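Local coordinates for protein putative O-acetylhomoserine (Thiol)-lyase (Campylobacter jejuni, PDB 4OC9) that probably catalyses, with pyridoxal 5'-phosphate as cofactor, the transfer of the aminocarboxypropyl group of O-acetylhomoserine to a thiol or sulfide, as a trans-sulfuration-family enzyme, at residues L229-N239 / L250-R261; T146-L154 / I176-A185. All blocks are in the same frame, centred on the assembly; numbering follows the deposited sequence.

Contact 1 of 2, residues L229-N239 / L250-R261; sequences LKNNDRYKAFN and LNTLDLPIFSIR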
loop_
_atom_site.group_PDB
_atom_site.type_symbol
_atom_site.label_atom_id
_atom_site.label_comp_id
_atom_site.label_asym_id
_atom_site.label_seq_id
_atom_site.Cartn_x
_atom_site.Cartn_y
_atom_site.Cartn_z
ATOM N N LEU D 229 24.684 20.541 -22.974
ATOM C CA LEU D 229 23.509 20.486 -23.862
ATOM C C LEU D 229 23.204 21.796 -24.557
ATOM O O LEU D 229 22.833 21.807 -25.736
ATOM C CB LEU D 229 22.271 19.991 -23.107
ATOM C CG LEU D 229 22.315 18.540 -22.617
ATOM C CD1 LEU D 229 21.099 18.209 -21.770
ATOM C CD2 LEU D 229 22.421 17.571 -23.796
ATOM N N LYS D 230 23.313 22.894 -23.822
ATOM C CA LYS D 230 23.048 24.202 -24.402
ATOM C C LYS D 230 24.116 24.589 -25.421
ATOM O O LYS D 230 25.300 24.387 -25.193
ATOM C CB LYS D 230 22.932 25.281 -23.312
ATOM C CG LYS D 230 21.667 25.213 -22.476
ATOM C CD LYS D 230 21.680 26.315 -21.442
ATOM C CE LYS D 230 20.397 26.349 -20.648
ATOM N NZ LYS D 230 20.392 27.335 -19.536
ATOM N N ASN D 231 23.675 25.161 -26.534
ATOM C CA ASN D 231 24.569 25.606 -27.609
ATOM C C ASN D 231 25.481 24.503 -28.107
ATOM O O ASN D 231 26.650 24.727 -28.350
ATOM C CB ASN D 231 25.408 26.793 -27.142
ATOM C CG ASN D 231 24.557 27.964 -26.704
ATOM O OD1 ASN D 231 23.451 28.177 -27.210
ATOM N ND2 ASN D 231 25.090 28.762 -25.791
ATOM N N ASN D 232 24.921 23.318 -28.271
ATOM C CA ASN D 232 25.673 22.185 -28.756
ATOM C C ASN D 232 24.882 21.669 -29.945
ATOM O O ASN D 232 23.754 21.189 -29.805
ATOM C CB ASN D 232 25.858 21.155 -27.639
ATOM C CG ASN D 232 26.605 19.909 -28.086
ATOM O OD1 ASN D 232 26.658 19.581 -29.262
ATOM N ND2 ASN D 232 27.119 19.170 -27.126
ATOM N N ASP D 233 25.480 21.816 -31.123
ATOM C CA ASP D 233 24.887 21.405 -32.396
ATOM C C ASP D 233 24.483 19.936 -32.440
ATOM O O ASP D 233 23.699 19.515 -33.292
ATOM C CB ASP D 233 25.885 21.634 -33.544
ATOM C CG ASP D 233 26.245 23.099 -33.752
ATOM O OD1 ASP D 233 25.631 23.983 -33.101
ATOM O OD2 ASP D 233 27.142 23.352 -34.598
ATOM N N ARG D 234 25.056 19.140 -31.555
ATOM C CA ARG D 234 24.737 17.728 -31.532
ATOM C C ARG D 234 23.338 17.485 -30.906
ATOM O O ARG D 234 22.698 16.471 -31.207
ATOM C CB ARG D 234 25.817 16.986 -30.760
ATOM C CG ARG D 234 25.678 15.487 -30.824
ATOM C CD ARG D 234 26.763 14.785 -30.027
ATOM N NE ARG D 234 28.125 15.041 -30.509
ATOM C CZ ARG D 234 28.738 14.353 -31.480
ATOM N NH1 ARG D 234 28.121 13.382 -32.156
ATOM N NH2 ARG D 234 29.981 14.665 -31.803
ATOM N N TYR D 235 22.849 18.440 -30.102
ATOM C CA TYR D 235 21.548 18.298 -29.457
ATOM C C TYR D 235 20.573 19.434 -29.766
ATOM O O TYR D 235 20.340 20.335 -28.946
ATOM C CB TYR D 235 21.721 18.122 -27.944
ATOM C CG TYR D 235 22.597 16.950 -27.630
ATOM C CD1 TYR D 235 22.126 15.643 -27.788
ATOM C CD2 TYR D 235 23.908 17.128 -27.177
ATOM C CE1 TYR D 235 22.927 14.556 -27.516
ATOM C CE2 TYR D 235 24.720 16.047 -26.919
ATOM C CZ TYR D 235 24.223 14.761 -27.092
ATOM O OH TYR D 235 25.023 13.661 -26.808
ATOM N N LYS D 236 19.957 19.363 -30.938
ATOM C CA LYS D 236 18.989 20.401 -31.343
ATOM C C LYS D 236 17.676 20.437 -30.556
ATOM O O LYS D 236 17.128 21.519 -30.351
ATOM C CB LYS D 236 18.816 20.435 -32.854
ATOM C CG LYS D 236 20.118 20.940 -33.453
ATOM C CD LYS D 236 20.194 20.969 -34.951
ATOM C CE LYS D 236 21.627 21.339 -35.314
ATOM N NZ LYS D 236 21.952 21.218 -36.759
ATOM N N ALA D 237 17.235 19.295 -30.026
ATOM C CA ALA D 237 15.997 19.258 -29.242
ATOM C C ALA D 237 16.099 20.207 -28.046
ATOM O O ALA D 237 15.101 20.758 -27.599
ATOM C CB ALA D 237 15.715 17.854 -28.780
ATOM N N PHE D 238 17.303 20.439 -27.551
ATOM C CA PHE D 238 17.510 21.348 -26.406
ATOM C C PHE D 238 17.885 22.788 -26.804
ATOM O O PHE D 238 18.157 23.637 -25.952
ATOM C CB PHE D 238 18.611 20.781 -25.480
ATOM C CG PHE D 238 18.256 19.468 -24.852
ATOM C CD1 PHE D 238 17.558 19.432 -23.647
ATOM C CD2 PHE D 238 18.584 18.272 -25.461
ATOM C CE1 PHE D 238 17.207 18.227 -23.058
ATOM C CE2 PHE D 238 18.226 17.059 -24.877
ATOM C CZ PHE D 238 17.546 17.036 -23.678
ATOM N N ASN D 239 17.823 23.078 -28.098
ATOM C CA ASN D 239 18.192 24.405 -28.621
ATOM C C ASN D 239 17.311 24.934 -29.730
ATOM O O ASN D 239 17.738 25.765 -30.512
ATOM C CB ASN D 239 19.640 24.292 -29.137
ATOM C CG ASN D 239 20.623 23.999 -28.028
ATOM O OD1 ASN D 239 20.882 24.857 -27.181
ATOM N ND2 ASN D 239 21.233 22.814 -28.067
ATOM N N LEU D 250 14.312 25.243 -24.839
ATOM C CA LEU D 250 14.921 24.814 -23.573
ATOM C C LEU D 250 16.229 25.478 -23.193
ATOM O O LEU D 250 16.466 25.667 -22.003
ATOM C CB LEU D 250 15.079 23.289 -23.543
ATOM C CG LEU D 250 13.754 22.520 -23.603
ATOM C CD1 LEU D 250 13.962 21.032 -23.777
ATOM C CD2 LEU D 250 12.894 22.815 -22.381
ATOM N N ASN D 251 17.048 25.881 -24.169
ATOM C CA ASN D 251 18.323 26.519 -23.822
ATOM C C ASN D 251 18.132 27.870 -23.131
ATOM O O ASN D 251 19.085 28.468 -22.651
ATOM C CB ASN D 251 19.281 26.619 -24.996
ATOM C CG ASN D 251 18.801 27.559 -26.076
ATOM O OD1 ASN D 251 18.050 28.496 -25.809
ATOM N ND2 ASN D 251 19.255 27.326 -27.312
ATOM N N THR D 252 16.890 28.338 -23.068
ATOM C CA THR D 252 16.555 29.603 -22.411
ATOM C C THR D 252 16.282 29.446 -20.917
ATOM O O THR D 252 16.172 30.428 -20.192
ATOM C CB THR D 252 15.249 30.135 -23.040
ATOM O OG1 THR D 252 15.482 30.356 -24.427
ATOM C CG2 THR D 252 14.624 31.421 -22.414
ATOM N N LEU D 253 16.170 28.203 -20.454
ATOM C CA LEU D 253 15.836 27.940 -19.051
ATOM C C LEU D 253 16.972 27.792 -18.092
ATOM O O LEU D 253 17.970 27.164 -18.392
ATOM C CB LEU D 253 14.990 26.647 -18.963
ATOM C CG LEU D 253 13.684 26.578 -19.773
ATOM C CD1 LEU D 253 13.068 25.192 -19.651
ATOM C CD2 LEU D 253 12.696 27.655 -19.341
ATOM N N ASP D 254 16.778 28.333 -16.899
ATOM C CA ASP D 254 17.766 28.225 -15.865
ATOM C C ASP D 254 17.273 27.072 -14.944
ATOM O O ASP D 254 16.886 27.269 -13.788
ATOM C CB ASP D 254 17.906 29.546 -15.144
ATOM C CG ASP D 254 19.038 29.542 -14.125
ATOM O OD1 ASP D 254 19.866 28.602 -14.117
ATOM O OD2 ASP D 254 19.111 30.500 -13.339
ATOM N N LEU D 255 17.276 25.863 -15.509
ATOM C CA LEU D 255 16.832 24.637 -14.839
ATOM C C LEU D 255 17.516 23.458 -15.478
ATOM O O LEU D 255 17.981 23.567 -16.593
ATOM C CB LEU D 255 15.332 24.427 -15.074
ATOM C CG LEU D 255 14.314 25.419 -14.554
ATOM C CD1 LEU D 255 12.938 25.028 -15.067
ATOM C CD2 LEU D 255 14.344 25.478 -13.034
ATOM N N PRO D 256 17.566 22.319 -14.781
ATOM C CA PRO D 256 18.206 21.152 -15.391
ATOM C C PRO D 256 17.320 20.761 -16.560
ATOM O O PRO D 256 16.331 20.046 -16.387
ATOM C CB PRO D 256 18.190 20.107 -14.268
ATOM C CG PRO D 256 17.105 20.551 -13.347
ATOM C CD PRO D 256 17.090 22.047 -13.417
ATOM N N ILE D 257 17.691 21.214 -17.749
ATOM C CA ILE D 257 16.883 20.955 -18.944
ATOM C C ILE D 257 16.739 19.500 -19.366
ATOM O O ILE D 257 15.748 19.139 -19.980
ATOM C CB ILE D 257 17.309 21.843 -20.136
ATOM C CG1 ILE D 257 18.663 21.433 -20.701
ATOM C CG2 ILE D 257 17.293 23.312 -19.713
ATOM C CD1 ILE D 257 19.070 22.262 -21.906
ATOM N N PHE D 258 17.720 18.666 -19.025
ATOM C CA PHE D 258 17.647 17.243 -19.385
ATOM C C PHE D 258 16.459 16.633 -18.623
ATOM O O PHE D 258 15.593 15.977 -19.214
ATOM C CB PHE D 258 18.942 16.514 -19.045
ATOM C CG PHE D 258 18.893 15.033 -19.309
ATOM C CD1 PHE D 258 18.375 14.148 -18.336
ATOM C CD2 PHE D 258 19.409 14.503 -20.467
ATOM C CE1 PHE D 258 18.364 12.777 -18.552
ATOM C CE2 PHE D 258 19.390 13.124 -20.695
ATOM C CZ PHE D 258 18.867 12.265 -19.732
ATOM N N SER D 259 16.422 16.893 -17.317
ATOM C CA SER D 259 15.352 16.383 -16.460
ATOM C C SER D 259 14.001 17.019 -16.842
ATOM O O SER D 259 12.966 16.346 -16.843
ATOM C CB SER D 259 15.678 16.615 -14.982
ATOM O OG SER D 259 16.838 15.884 -14.610
ATOM N N ILE D 260 14.022 18.310 -17.156
ATOM C CA ILE D 260 12.796 18.999 -17.545
ATOM C C ILE D 260 12.184 18.347 -18.756
ATOM O O ILE D 260 10.978 18.125 -18.793
ATOM C CB ILE D 260 13.027 20.495 -17.842
ATOM C CG1 ILE D 260 13.360 21.265 -16.557
ATOM C CG2 ILE D 260 11.803 21.129 -18.467
ATOM C CD1 ILE D 260 12.310 21.215 -15.444
ATOM N N ARG D 261 13.003 18.002 -19.742
ATOM C CA ARG D 261 12.437 17.392 -20.923
ATOM C C ARG D 261 11.851 16.024 -20.569
ATOM O O ARG D 261 10.801 15.657 -21.047
ATOM C CB ARG D 261 13.417 17.373 -22.122
ATOM C CG ARG D 261 12.643 17.078 -23.403
ATOM C CD ARG D 261 13.307 17.433 -24.750
ATOM N NE ARG D 261 14.128 16.418 -25.341
ATOM C CZ ARG D 261 13.817 15.672 -26.403
ATOM N NH1 ARG D 261 12.721 15.835 -27.146
ATOM N NH2 ARG D 261 14.704 14.783 -26.785
HETATM O O HOH W 1 20.299 30.017 -20.754
#
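Leu250 turns its CB toward the 229-239 segment and brings CD1 to 3.9 Å from CD1 of the Phe238 ring. The next residue makes the polar join. The side chain of Asn251 crosses that of Asn239 at about a right angle, and ND2 donates to Asn239 OD1 at 3.0 Å, in the carbonyl plane and on a lone pair. With CG held between its backbone N and carbonyl carbon (chi1 67°), Asn251 presents this N-H directly to the loop. Asn239 OD1 also accepts from Asn231 N, while its ND2 donates to both Leu229 O and Tyr235 O; four bonds thus fix the rotation of the amide and draw the turns of the loop together. Lys230 reaches past Asn251 with its straight aliphatic chain, its CG 3.7 Å from Asn251 CB. At its end NZ donates to Leu253 O at 2.7 Å from above the carbonyl plane, and a water links NZ to Asn251 O. Pro256 occupies the N-cap position of helix 257-270. The contact ties the loop that follows helix 225-229 to the approach and first turn of this helix within the fold-type I large domain. In that turn CD1 of Ile257 packs 3.7 Å from Phe238 CD1, and Ile257 O lies at the ring edge. Leu229 CD1 covers one face of the Phe238 ring over its centre and also meets Phe258 CB at 3.9 Å, near the plane of the Phe258 ring. Arg261, bent at chi3, sets its guanidinium almost perpendicular to the Phe238 ring, the planes 84° apart; Ala237 CB sits centrally over one guanidinium face, 3.7 Å from CZ, and the main polar partner of Arg261 is Asn94, outside the two segments.

Contact 2 of 2, residues T146-L154 / I176-A185; sequences TKAIFFESL and IVSICDNTVA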
loop_
_atom_site.group_PDB
_atom_site.type_symbol
_atom_site.label_atom_id
_atom_site.label_comp_id
_atom_site.label_asym_id
_atom_site.label_seq_id
_atom_site.Cartn_x
_atom_site.Cartn_y
_atom_site.Cartn_z
ATOM N N THR D 146 25.931 10.476 -33.436
ATOM C CA THR D 146 26.014 9.702 -32.214
ATOM C C THR D 146 25.588 10.624 -31.085
ATOM O O THR D 146 26.269 11.617 -30.774
ATOM C CB THR D 146 27.434 9.178 -31.964
ATOM O OG1 THR D 146 27.840 8.339 -33.055
ATOM C CG2 THR D 146 27.472 8.371 -30.648
ATOM N N LYS D 147 24.483 10.283 -30.433
ATOM C CA LYS D 147 23.965 11.128 -29.335
ATOM C C LYS D 147 24.209 10.655 -27.890
ATOM O O LYS D 147 23.983 11.410 -26.943
ATOM C CB LYS D 147 22.468 11.275 -29.522
ATOM C CG LYS D 147 22.089 11.730 -30.906
ATOM C CD LYS D 147 22.792 13.008 -31.309
ATOM C CE LYS D 147 22.226 13.508 -32.624
ATOM N NZ LYS D 147 23.016 14.669 -33.074
ATOM N N ALA D 148 24.637 9.404 -27.722
ATOM C CA ALA D 148 24.888 8.888 -26.381
ATOM C C ALA D 148 25.853 7.706 -26.378
ATOM O O ALA D 148 25.964 6.958 -27.360
ATOM C CB ALA D 148 23.582 8.489 -25.714
ATOM N N ILE D 149 26.571 7.598 -25.267
ATOM C CA ILE D 149 27.554 6.534 -25.011
ATOM C C ILE D 149 27.037 5.851 -23.734
ATOM O O ILE D 149 27.056 6.456 -22.653
ATOM C CB ILE D 149 28.955 7.086 -24.844
ATOM C CG1 ILE D 149 29.410 7.718 -26.179
ATOM C CG2 ILE D 149 29.877 5.958 -24.453
ATOM C CD1 ILE D 149 30.755 8.413 -26.144
ATOM N N PHE D 150 26.540 4.619 -23.900
ATOM C CA PHE D 150 25.951 3.866 -22.818
ATOM C C PHE D 150 26.743 2.683 -22.350
ATOM O O PHE D 150 27.210 1.891 -23.161
ATOM C CB PHE D 150 24.588 3.352 -23.267
ATOM C CG PHE D 150 23.791 2.707 -22.166
ATOM C CD1 PHE D 150 23.948 1.365 -21.868
ATOM C CD2 PHE D 150 22.874 3.448 -21.438
ATOM C CE1 PHE D 150 23.233 0.785 -20.845
ATOM C CE2 PHE D 150 22.154 2.862 -20.411
ATOM C CZ PHE D 150 22.341 1.531 -20.114
ATOM N N PHE D 151 26.873 2.571 -21.029
ATOM C CA PHE D 151 27.613 1.471 -20.431
ATOM C C PHE D 151 27.229 1.288 -18.969
ATOM O O PHE D 151 26.550 2.139 -18.375
ATOM C CB PHE D 151 29.108 1.747 -20.475
ATOM C CG PHE D 151 29.528 2.893 -19.613
ATOM C CD1 PHE D 151 29.426 4.182 -20.065
ATOM C CD2 PHE D 151 30.075 2.675 -18.378
ATOM C CE1 PHE D 151 29.854 5.241 -19.284
ATOM C CE2 PHE D 151 30.501 3.730 -17.581
ATOM C CZ PHE D 151 30.382 5.021 -18.034
ATOM N N GLU D 152 27.663 0.175 -18.402
ATOM C CA GLU D 152 27.400 -0.136 -17.005
ATOM C C GLU D 152 28.717 -0.002 -16.227
ATOM O O GLU D 152 29.808 -0.279 -16.759
ATOM C CB GLU D 152 26.797 -1.519 -16.845
ATOM C CG GLU D 152 25.391 -1.628 -17.396
ATOM C CD GLU D 152 24.764 -3.019 -17.315
ATOM O OE1 GLU D 152 25.381 -3.921 -16.722
ATOM O OE2 GLU D 152 23.670 -3.206 -17.900
ATOM N N SER D 153 28.617 0.474 -14.998
ATOM C CA SER D 153 29.782 0.652 -14.158
ATOM C C SER D 153 30.359 -0.710 -13.751
ATOM O O SER D 153 31.568 -0.908 -13.737
ATOM C CB SER D 153 29.432 1.485 -12.914
ATOM O OG SER D 153 28.447 0.875 -12.083
ATOM N N LEU D 154 29.469 -1.633 -13.436
ATOM C CA LEU D 154 29.798 -2.995 -13.012
ATOM C C LEU D 154 28.752 -3.779 -13.762
ATOM O O LEU D 154 27.573 -3.744 -13.421
ATOM C CB LEU D 154 29.658 -3.047 -11.504
ATOM C CG LEU D 154 29.930 -4.346 -10.826
ATOM C CD1 LEU D 154 31.306 -4.826 -11.210
ATOM C CD2 LEU D 154 29.816 -4.133 -9.315
ATOM N N ILE D 176 29.748 14.525 -26.421
ATOM C CA ILE D 176 28.665 13.557 -26.366
ATOM C C ILE D 176 28.301 13.237 -24.907
ATOM O O ILE D 176 29.174 13.114 -24.038
ATOM C CB ILE D 176 29.041 12.245 -27.073
ATOM C CG1 ILE D 176 29.336 12.506 -28.537
ATOM C CG2 ILE D 176 27.900 11.243 -26.962
ATOM C CD1 ILE D 176 29.809 11.281 -29.302
ATOM N N VAL D 177 27.001 13.107 -24.659
ATOM C CA VAL D 177 26.491 12.792 -23.323
ATOM C C VAL D 177 26.751 11.341 -23.000
ATOM O O VAL D 177 26.462 10.456 -23.830
ATOM C CB VAL D 177 24.974 12.998 -23.237
ATOM C CG1 VAL D 177 24.439 12.463 -21.918
ATOM C CG2 VAL D 177 24.606 14.465 -23.432
ATOM N N SER D 178 27.373 11.100 -21.843
ATOM C CA SER D 178 27.672 9.741 -21.404
ATOM C C SER D 178 26.630 9.306 -20.379
ATOM O O SER D 178 26.299 10.061 -19.452
ATOM C CB SER D 178 29.046 9.652 -20.752
ATOM O OG SER D 178 29.112 10.448 -19.572
ATOM N N ILE D 179 26.128 8.085 -20.560
ATOM C CA ILE D 179 25.126 7.478 -19.674
ATOM C C ILE D 179 25.675 6.240 -18.974
ATOM O O ILE D 179 26.075 5.272 -19.639
ATOM C CB ILE D 179 23.892 6.966 -20.440
ATOM C CG1 ILE D 179 23.201 8.098 -21.179
ATOM C CG2 ILE D 179 22.917 6.344 -19.449
ATOM C CD1 ILE D 179 22.085 7.635 -22.103
ATOM N N CYS D 180 25.709 6.261 -17.640
ATOM C CA CYS D 180 26.192 5.136 -16.865
ATOM C C CYS D 180 25.090 4.490 -16.028
ATOM O O CYS D 180 24.494 5.144 -15.210
ATOM C CB CYS D 180 27.314 5.576 -15.913
ATOM S SG CYS D 180 27.971 4.251 -14.848
ATOM N N ASP D 181 24.896 3.191 -16.207
ATOM C CA ASP D 181 23.939 2.408 -15.459
ATOM C C ASP D 181 24.741 1.930 -14.245
ATOM O O ASP D 181 25.590 1.035 -14.339
ATOM C CB ASP D 181 23.412 1.275 -16.319
ATOM C CG ASP D 181 22.396 0.402 -15.610
ATOM O OD1 ASP D 181 22.526 0.174 -14.376
ATOM O OD2 ASP D 181 21.485 -0.095 -16.303
ATOM N N ASN D 182 24.465 2.531 -13.088
ATOM C CA ASN D 182 25.209 2.215 -11.841
ATOM C C ASN D 182 24.399 1.335 -10.891
ATOM O O ASN D 182 24.641 1.321 -9.679
ATOM C CB ASN D 182 25.530 3.555 -11.156
ATOM C CG ASN D 182 26.634 3.459 -10.139
ATOM O OD1 ASN D 182 27.577 2.733 -10.341
ATOM N ND2 ASN D 182 26.563 4.256 -9.076
ATOM N N THR D 183 23.456 0.581 -11.445
ATOM C CA THR D 183 22.586 -0.291 -10.658
ATOM C C THR D 183 23.242 -1.255 -9.711
ATOM O O THR D 183 22.956 -1.284 -8.506
ATOM C CB THR D 183 21.731 -1.159 -11.579
ATOM O OG1 THR D 183 20.891 -0.332 -12.419
ATOM C CG2 THR D 183 20.876 -2.072 -10.762
ATOM N N VAL D 184 24.167 -2.052 -10.227
ATOM C CA VAL D 184 24.826 -3.030 -9.401
ATOM C C VAL D 184 25.786 -2.483 -8.336
ATOM O O VAL D 184 25.815 -2.957 -7.180
ATOM C CB VAL D 184 25.605 -4.008 -10.284
ATOM C CG1 VAL D 184 26.259 -5.085 -9.405
ATOM C CG2 VAL D 184 24.675 -4.645 -11.282
ATOM N N ALA D 185 26.607 -1.520 -8.705
ATOM C CA ALA D 185 27.559 -0.962 -7.750
ATOM C C ALA D 185 26.874 -0.175 -6.652
ATOM O O ALA D 185 27.276 -0.214 -5.494
ATOM C CB ALA D 185 28.550 -0.080 -8.476
HETATM O O HOH W 2 21.547 -1.704 -18.410
HETATM O O HOH W 3 26.613 -1.026 -11.574
#
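Strands 146-152 and 177-181 are the two parallel strands of a beta-alpha-beta unit, linked through helix 164-174, and they pair Ile149 with Ser178, Phe150 with Ile179, Phe151 with Cys180 and Glu152 with Asp181. Ile179 is held at both its N and its O: the N donates to Ile149 O at 2.8 Å, and the O accepts from Phe151 N nearly along the C=O axis. On one face of the sheet, Phe150 CD2 packs 3.5 Å from Ile179 CG2, under helix 84-93. Farther along this face Glu152 and Asp181 run alongside each other in the same direction, with CG of Glu152 3.7 Å from Asp181 CB and the carboxylate planes 51° apart. Glu152 OE2 and Asp181 OD2 stand 4.1 Å apart, with a water 2.7 Å from each; Glu152 OE2 also accepts from Tyr109 N. The pair belongs to the central seven-stranded sheet, whose other face, toward helix 164-174, carries Phe151 and Cys180. Phe151 takes chi1 67°, which swings its ring across to Cys180, whose SG approaches the ring obliquely, 3.8 Å from CE2, in a sulfur-aromatic contact. Beyond the strands, Ser153 OG donates to a lone pair of Asn182 OD1 at 2.7 Å and accepts from a water bound by Ala185 N. Asp181 OD1 accepts from Thr183 N, an Asx turn, and also from Thr183 OG1.

How the contacts relate
Contact 2 comes first along the chain and is complete before contact 1 opens; their centres lie about 20 Å apart. Contact 2 is in the interior of the seven-stranded sheet, about 8 Å from the centre of the chain, whereas contact 1 lies about 23 Å out, beside the same sheet, where Ser259 and Phe258 reach Glu221 of strand 217-221. The two meet directly at the start of the strand pair: Tyr235 OH is 2.5 Å from Lys147 O, and Arg234 O is 2.6 Å from Lys147 NZ, both probable hydrogen bonds, while Arg234 packs on Ile176. The peripheral 229-239 segment is therefore joined at once to helix 257-270 and to the central sheet of the fold-type I large domain.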